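Local coordinates for protein arylamine n-acetyltransferase (Mycobacterium smegmatis, PDB 1W5R) that transfers an acetyl group to arylamines, probably from acetyl-CoA by way of an enzyme-bound acetyl intermediate, at residues A[39-51]-A[258-272]. The protein carries 1 engineered substitution. Residues are numbered along the deposited sequence; the frame is centred on the assembly and turned at random.
Sequences IPFENLDPLLGIP and IDLGDLAGRDVQARV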
loop_
_atom_site.group_PDB
_atom_site.type_symbol
_atom_site.label_atom_id
_atom_site.label_comp_id
_atom_site.label_asym_id
_atom_site.label_seq_id
_atom_site.Cartn_x
_atom_site.Cartn_y
_atom_site.Cartn_z
ATOM N N ILE A 39 10.355 18.685 -4.952
ATOM C CA ILE A 39 11.721 18.232 -5.237
ATOM C C ILE A 39 11.976 17.012 -4.344
ATOM O O ILE A 39 12.028 17.139 -3.122
ATOM C CB ILE A 39 12.793 19.342 -4.997
ATOM C CG1 ILE A 39 12.422 20.644 -5.732
ATOM C CG2 ILE A 39 14.178 18.858 -5.440
ATOM C CD1 ILE A 39 13.434 21.794 -5.506
ATOM N N PRO A 40 12.102 15.829 -4.955
ATOM C CA PRO A 40 12.267 14.644 -4.130
ATOM C C PRO A 40 13.673 14.490 -3.548
ATOM O O PRO A 40 14.648 15.024 -4.089
ATOM C CB PRO A 40 11.962 13.512 -5.111
ATOM C CG PRO A 40 12.473 14.038 -6.434
ATOM C CD PRO A 40 12.101 15.505 -6.397
ATOM N N PHE A 41 13.759 13.769 -2.436
ATOM C CA PHE A 41 15.034 13.242 -1.969
ATOM C C PHE A 41 15.409 12.099 -2.922
ATOM O O PHE A 41 14.583 11.243 -3.251
ATOM C CB PHE A 41 14.892 12.709 -0.539
ATOM C CG PHE A 41 16.177 12.266 0.075
ATOM C CD1 PHE A 41 16.824 13.077 1.011
ATOM C CD2 PHE A 41 16.744 11.029 -0.262
ATOM C CE1 PHE A 41 18.028 12.667 1.606
ATOM C CE2 PHE A 41 17.953 10.609 0.319
ATOM C CZ PHE A 41 18.598 11.440 1.254
ATOM N N GLU A 42 16.649 12.097 -3.395
ATOM C CA GLU A 42 17.169 10.928 -4.125
ATOM C C GLU A 42 18.679 10.904 -4.044
ATOM O O GLU A 42 19.332 11.948 -3.903
ATOM C CB GLU A 42 16.747 10.909 -5.595
ATOM C CG GLU A 42 17.058 12.224 -6.311
ATOM C CD GLU A 42 17.904 12.063 -7.548
ATOM O OE1 GLU A 42 18.956 11.391 -7.464
ATOM O OE2 GLU A 42 17.545 12.657 -8.579
ATOM N N ASN A 43 19.230 9.702 -4.147
ATOM C CA ASN A 43 20.684 9.527 -4.162
ATOM C C ASN A 43 21.145 8.766 -5.405
ATOM O O ASN A 43 22.065 7.971 -5.321
ATOM C CB ASN A 43 21.149 8.770 -2.912
ATOM C CG ASN A 43 20.730 7.316 -2.953
ATOM O OD1 ASN A 43 19.630 7.009 -3.416
ATOM N ND2 ASN A 43 21.603 6.415 -2.492
ATOM N N LEU A 44 20.504 8.993 -6.544
ATOM C CA LEU A 44 20.911 8.260 -7.749
ATOM C C LEU A 44 22.370 8.536 -8.135
ATOM O O LEU A 44 23.053 7.631 -8.619
ATOM C CB LEU A 44 19.991 8.567 -8.920
ATOM C CG LEU A 44 18.614 7.913 -8.782
ATOM C CD1 LEU A 44 17.587 8.717 -9.572
ATOM C CD2 LEU A 44 18.631 6.438 -9.203
ATOM N N ASP A 45 22.857 9.760 -7.906
ATOM C CA ASP A 45 24.254 10.052 -8.259
ATOM C C ASP A 45 25.225 9.163 -7.457
ATOM O O ASP A 45 25.965 8.392 -8.058
ATOM C CB ASP A 45 24.590 11.543 -8.117
ATOM C CG ASP A 45 24.137 12.367 -9.320
ATOM O OD1 ASP A 45 23.505 11.818 -10.261
ATOM O OD2 ASP A 45 24.418 13.593 -9.323
ATOM N N PRO A 46 25.226 9.241 -6.106
ATOM C CA PRO A 46 26.165 8.366 -5.366
ATOM C C PRO A 46 25.942 6.883 -5.631
ATOM O O PRO A 46 26.909 6.118 -5.645
ATOM C CB PRO A 46 25.894 8.672 -3.891
ATOM C CG PRO A 46 25.032 9.853 -3.846
ATOM C CD PRO A 46 24.512 10.176 -5.211
ATOM N N LEU A 47 24.685 6.482 -5.828
ATOM C CA LEU A 47 24.394 5.080 -6.174
ATOM C C LEU A 47 25.164 4.642 -7.429
ATOM O O LEU A 47 25.691 3.510 -7.493
ATOM C CB LEU A 47 22.882 4.863 -6.364
ATOM C CG LEU A 47 22.453 3.434 -6.761
ATOM C CD1 LEU A 47 22.744 2.437 -5.654
ATOM C CD2 LEU A 47 20.986 3.408 -7.156
ATOM N N LEU A 48 25.260 5.564 -8.386
ATOM C CA LEU A 48 25.873 5.290 -9.685
ATOM C C LEU A 48 27.353 5.673 -9.713
ATOM O O LEU A 48 27.974 5.707 -10.786
ATOM C CB LEU A 48 25.104 6.020 -10.787
ATOM C CG LEU A 48 23.694 5.444 -10.997
ATOM C CD1 LEU A 48 22.813 6.427 -11.740
ATOM C CD2 LEU A 48 23.758 4.097 -11.728
ATOM N N GLY A 49 27.916 5.972 -8.544
ATOM C CA GLY A 49 29.349 6.303 -8.454
ATOM C C GLY A 49 29.684 7.737 -8.841
ATOM O O GLY A 49 30.848 8.066 -9.109
ATOM N N ILE A 50 28.674 8.604 -8.867
ATOM C CA ILE A 50 28.874 10.026 -9.142
ATOM C C ILE A 50 28.869 10.765 -7.794
ATOM O O ILE A 50 27.828 10.846 -7.132
ATOM C CB ILE A 50 27.755 10.590 -10.052
ATOM C CG1 ILE A 50 27.666 9.801 -11.370
ATOM C CG2 ILE A 50 27.979 12.065 -10.322
ATOM C CD1 ILE A 50 26.354 9.980 -12.122
ATOM N N PRO A 51 30.031 11.285 -7.360
ATOM C CA PRO A 51 30.077 12.025 -6.106
ATOM C C PRO A 51 29.198 13.272 -6.108
ATOM O O PRO A 51 28.909 13.836 -7.169
ATOM C CB PRO A 51 31.558 12.432 -5.999
ATOM C CG PRO A 51 32.279 11.399 -6.802
ATOM C CD PRO A 51 31.374 11.197 -7.974
ATOM N N ILE A 258 11.232 12.151 -11.269
ATOM C CA ILE A 258 12.655 12.304 -11.586
ATOM C C ILE A 258 12.925 11.900 -13.035
ATOM O O ILE A 258 12.562 10.798 -13.465
ATOM C CB ILE A 258 13.564 11.480 -10.625
ATOM C CG1 ILE A 258 13.398 11.976 -9.183
ATOM C CG2 ILE A 258 15.045 11.557 -11.066
ATOM C CD1 ILE A 258 13.948 11.001 -8.130
ATOM N N ASP A 259 13.579 12.801 -13.765
ATOM C CA ASP A 259 13.973 12.563 -15.152
ATOM C C ASP A 259 15.271 11.750 -15.219
ATOM O O ASP A 259 16.348 12.275 -14.928
ATOM C CB ASP A 259 14.135 13.905 -15.879
ATOM C CG ASP A 259 14.638 13.749 -17.317
ATOM O OD1 ASP A 259 14.470 12.660 -17.909
ATOM O OD2 ASP A 259 15.197 14.727 -17.851
ATOM N N LEU A 260 15.156 10.480 -15.604
ATOM C CA LEU A 260 16.317 9.578 -15.717
ATOM C C LEU A 260 17.083 9.719 -17.040
ATOM O O LEU A 260 18.181 9.171 -17.195
ATOM C CB LEU A 260 15.901 8.122 -15.493
ATOM C CG LEU A 260 15.432 7.686 -14.100
ATOM C CD1 LEU A 260 14.965 6.244 -14.144
ATOM C CD2 LEU A 260 16.528 7.853 -13.048
ATOM N N GLY A 261 16.501 10.450 -17.988
ATOM C CA GLY A 261 17.211 10.841 -19.209
ATOM C C GLY A 261 18.525 11.536 -18.882
ATOM O O GLY A 261 19.506 11.397 -19.614
ATOM N N ASP A 262 18.527 12.271 -17.769
ATOM C CA ASP A 262 19.728 12.885 -17.177
ATOM C C ASP A 262 20.894 11.893 -17.011
ATOM O O ASP A 262 22.062 12.284 -17.082
ATOM C CB ASP A 262 19.346 13.539 -15.827
ATOM C CG ASP A 262 20.554 13.835 -14.918
ATOM O OD1 ASP A 262 21.286 12.900 -14.545
ATOM O OD2 ASP A 262 20.749 15.001 -14.532
ATOM N N LEU A 263 20.569 10.617 -16.798
ATOM C CA LEU A 263 21.573 9.590 -16.497
ATOM C C LEU A 263 21.787 8.575 -17.630
ATOM O O LEU A 263 22.098 7.407 -17.381
ATOM C CB LEU A 263 21.211 8.872 -15.189
ATOM C CG LEU A 263 21.271 9.715 -13.909
ATOM C CD1 LEU A 263 20.414 9.086 -12.818
ATOM C CD2 LEU A 263 22.712 9.928 -13.431
ATOM N N ALA A 264 21.644 9.044 -18.868
ATOM C CA ALA A 264 21.810 8.206 -20.062
ATOM C C ALA A 264 23.159 7.484 -20.100
ATOM O O ALA A 264 24.207 8.089 -19.849
ATOM C CB ALA A 264 21.628 9.041 -21.316
ATOM N N GLY A 265 23.122 6.197 -20.435
ATOM C CA GLY A 265 24.358 5.387 -20.633
ATOM C C GLY A 265 25.064 4.932 -19.351
ATOM O O GLY A 265 26.246 4.541 -19.383
ATOM N N ARG A 266 24.349 4.962 -18.237
ATOM C CA ARG A 266 24.941 4.563 -16.964
ATOM C C ARG A 266 24.392 3.216 -16.463
ATOM O O ARG A 266 24.801 2.722 -15.411
ATOM C CB ARG A 266 24.784 5.675 -15.939
ATOM C CG ARG A 266 25.495 6.946 -16.373
ATOM C CD ARG A 266 25.742 7.926 -15.208
ATOM N NE ARG A 266 26.520 9.097 -15.610
ATOM C CZ ARG A 266 27.814 9.272 -15.349
ATOM N NH1 ARG A 266 28.500 8.352 -14.683
ATOM N NH2 ARG A 266 28.422 10.377 -15.757
ATOM N N ASP A 267 23.464 2.646 -17.221
ATOM C CA ASP A 267 22.733 1.392 -16.877
ATOM C C ASP A 267 22.139 1.436 -15.482
ATOM O O ASP A 267 22.415 0.607 -14.611
ATOM C CB ASP A 267 23.560 0.144 -17.127
ATOM C CG ASP A 267 22.650 -1.050 -17.388
ATOM O OD1 ASP A 267 21.435 -0.915 -17.150
ATOM O OD2 ASP A 267 23.168 -2.097 -17.825
ATOM N N VAL A 268 21.303 2.453 -15.313
ATOM C CA VAL A 268 20.600 2.691 -14.088
ATOM C C VAL A 268 19.842 1.433 -13.663
ATOM O O VAL A 268 19.892 1.039 -12.497
ATOM C CB VAL A 268 19.601 3.857 -14.248
ATOM C CG1 VAL A 268 18.831 4.076 -12.961
ATOM C CG2 VAL A 268 20.325 5.135 -14.660
ATOM N N GLN A 269 19.152 0.800 -14.612
ATOM C CA GLN A 269 18.285 -0.319 -14.293
ATOM C C GLN A 269 19.081 -1.466 -13.673
ATOM O O GLN A 269 18.652 -2.045 -12.677
ATOM C CB GLN A 269 17.494 -0.786 -15.529
ATOM C CG GLN A 269 16.226 -1.565 -15.176
ATOM C CD GLN A 269 15.539 -2.170 -16.379
ATOM O OE1 GLN A 269 14.518 -1.666 -16.837
ATOM N NE2 GLN A 269 16.101 -3.258 -16.901
ATOM N N ALA A 270 20.255 -1.772 -14.237
ATOM C CA ALA A 270 21.116 -2.832 -13.715
ATOM C C ALA A 270 21.667 -2.526 -12.321
ATOM O O ALA A 270 21.787 -3.416 -11.494
ATOM C CB ALA A 270 22.264 -3.144 -14.684
ATOM N N ARG A 271 21.985 -1.261 -12.054
ATOM C CA ARG A 271 22.507 -0.920 -10.743
ATOM C C ARG A 271 21.399 -0.950 -9.687
ATOM O O ARG A 271 21.612 -1.394 -8.563
ATOM C CB ARG A 271 23.173 0.457 -10.785
ATOM C CG ARG A 271 23.692 0.964 -9.440
ATOM C CD ARG A 271 24.671 0.002 -8.744
ATOM N NE ARG A 271 25.196 0.622 -7.526
ATOM C CZ ARG A 271 25.608 -0.026 -6.443
ATOM N NH1 ARG A 271 25.572 -1.360 -6.379
ATOM N NH2 ARG A 271 26.044 0.679 -5.399
ATOM N N VAL A 272 20.228 -0.461 -10.061
ATOM C CA VAL A 272 19.062 -0.552 -9.182
ATOM C C VAL A 272 18.753 -2.020 -8.845
ATOM O O VAL A 272 18.422 -2.346 -7.706
ATOM C CB VAL A 272 17.865 0.189 -9.793
ATOM C CG1 VAL A 272 16.583 -0.099 -9.023
ATOM C CG2 VAL A 272 18.139 1.677 -9.782
HETATM O O HOH W 1 27.333 3.255 -5.145
HETATM O O HOH W 2 27.887 5.813 -13.573
#
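L263 fits among L44 of the short helix 44-47 and L48 and I50, which follow it. Its CD1 meets L48 CD1 at 3.7 Å and also touches L44 CB. Its other methyl, CD2, lies against I50 CD1 and D45 OD1. L44 crosses L260 at about a right angle, with L44 CD1 3.7 Å from L260 CD2. I258 extends the apolar strip toward P40: its CG1 is 3.6 Å from P40 CG, and its CD1 rests on the CB and CG of E42.

L48 reaches V268 with CD1. Its CD2 passes the CB and CG of R271, the two side chains running in opposite directions. R271 turns at chi2 (55°), which brings NE back to the C-terminal end of helix 44-47. There NE donates a nearly straight hydrogen bond to L47 O (2.9 Å, 170°). The carbonyl oxygen lies at the guanidinium edge, close to its plane, and a water also bridges L47 O and R271 NH2. E274 holds R271 NH1 in a salt bridge. R266 is extended from CG to NE, and I50 CD1 sits over one face of its guanidinium, 3.6 Å from R266 CZ. A second water links R266 NH1 to L48 O. Helix 44-47 closes in a Schellman motif with G49 as C-prime residue; the chain turns there, and I50 comes to lie against L263 and R266.

Next to L44 and L263, R69 forms salt bridges to E42, D45 and D262, and D45 OD2 pairs with K63. In this arylamine N-acetyltransferase fold the contact ties helix 44-47 and strand 41-42, at the edge of an antiparallel sheet, to the C-terminal part of the chain. L260 and V272 carry the packing on to helix 245-255, while P46 and P51 rest on helix 189-201.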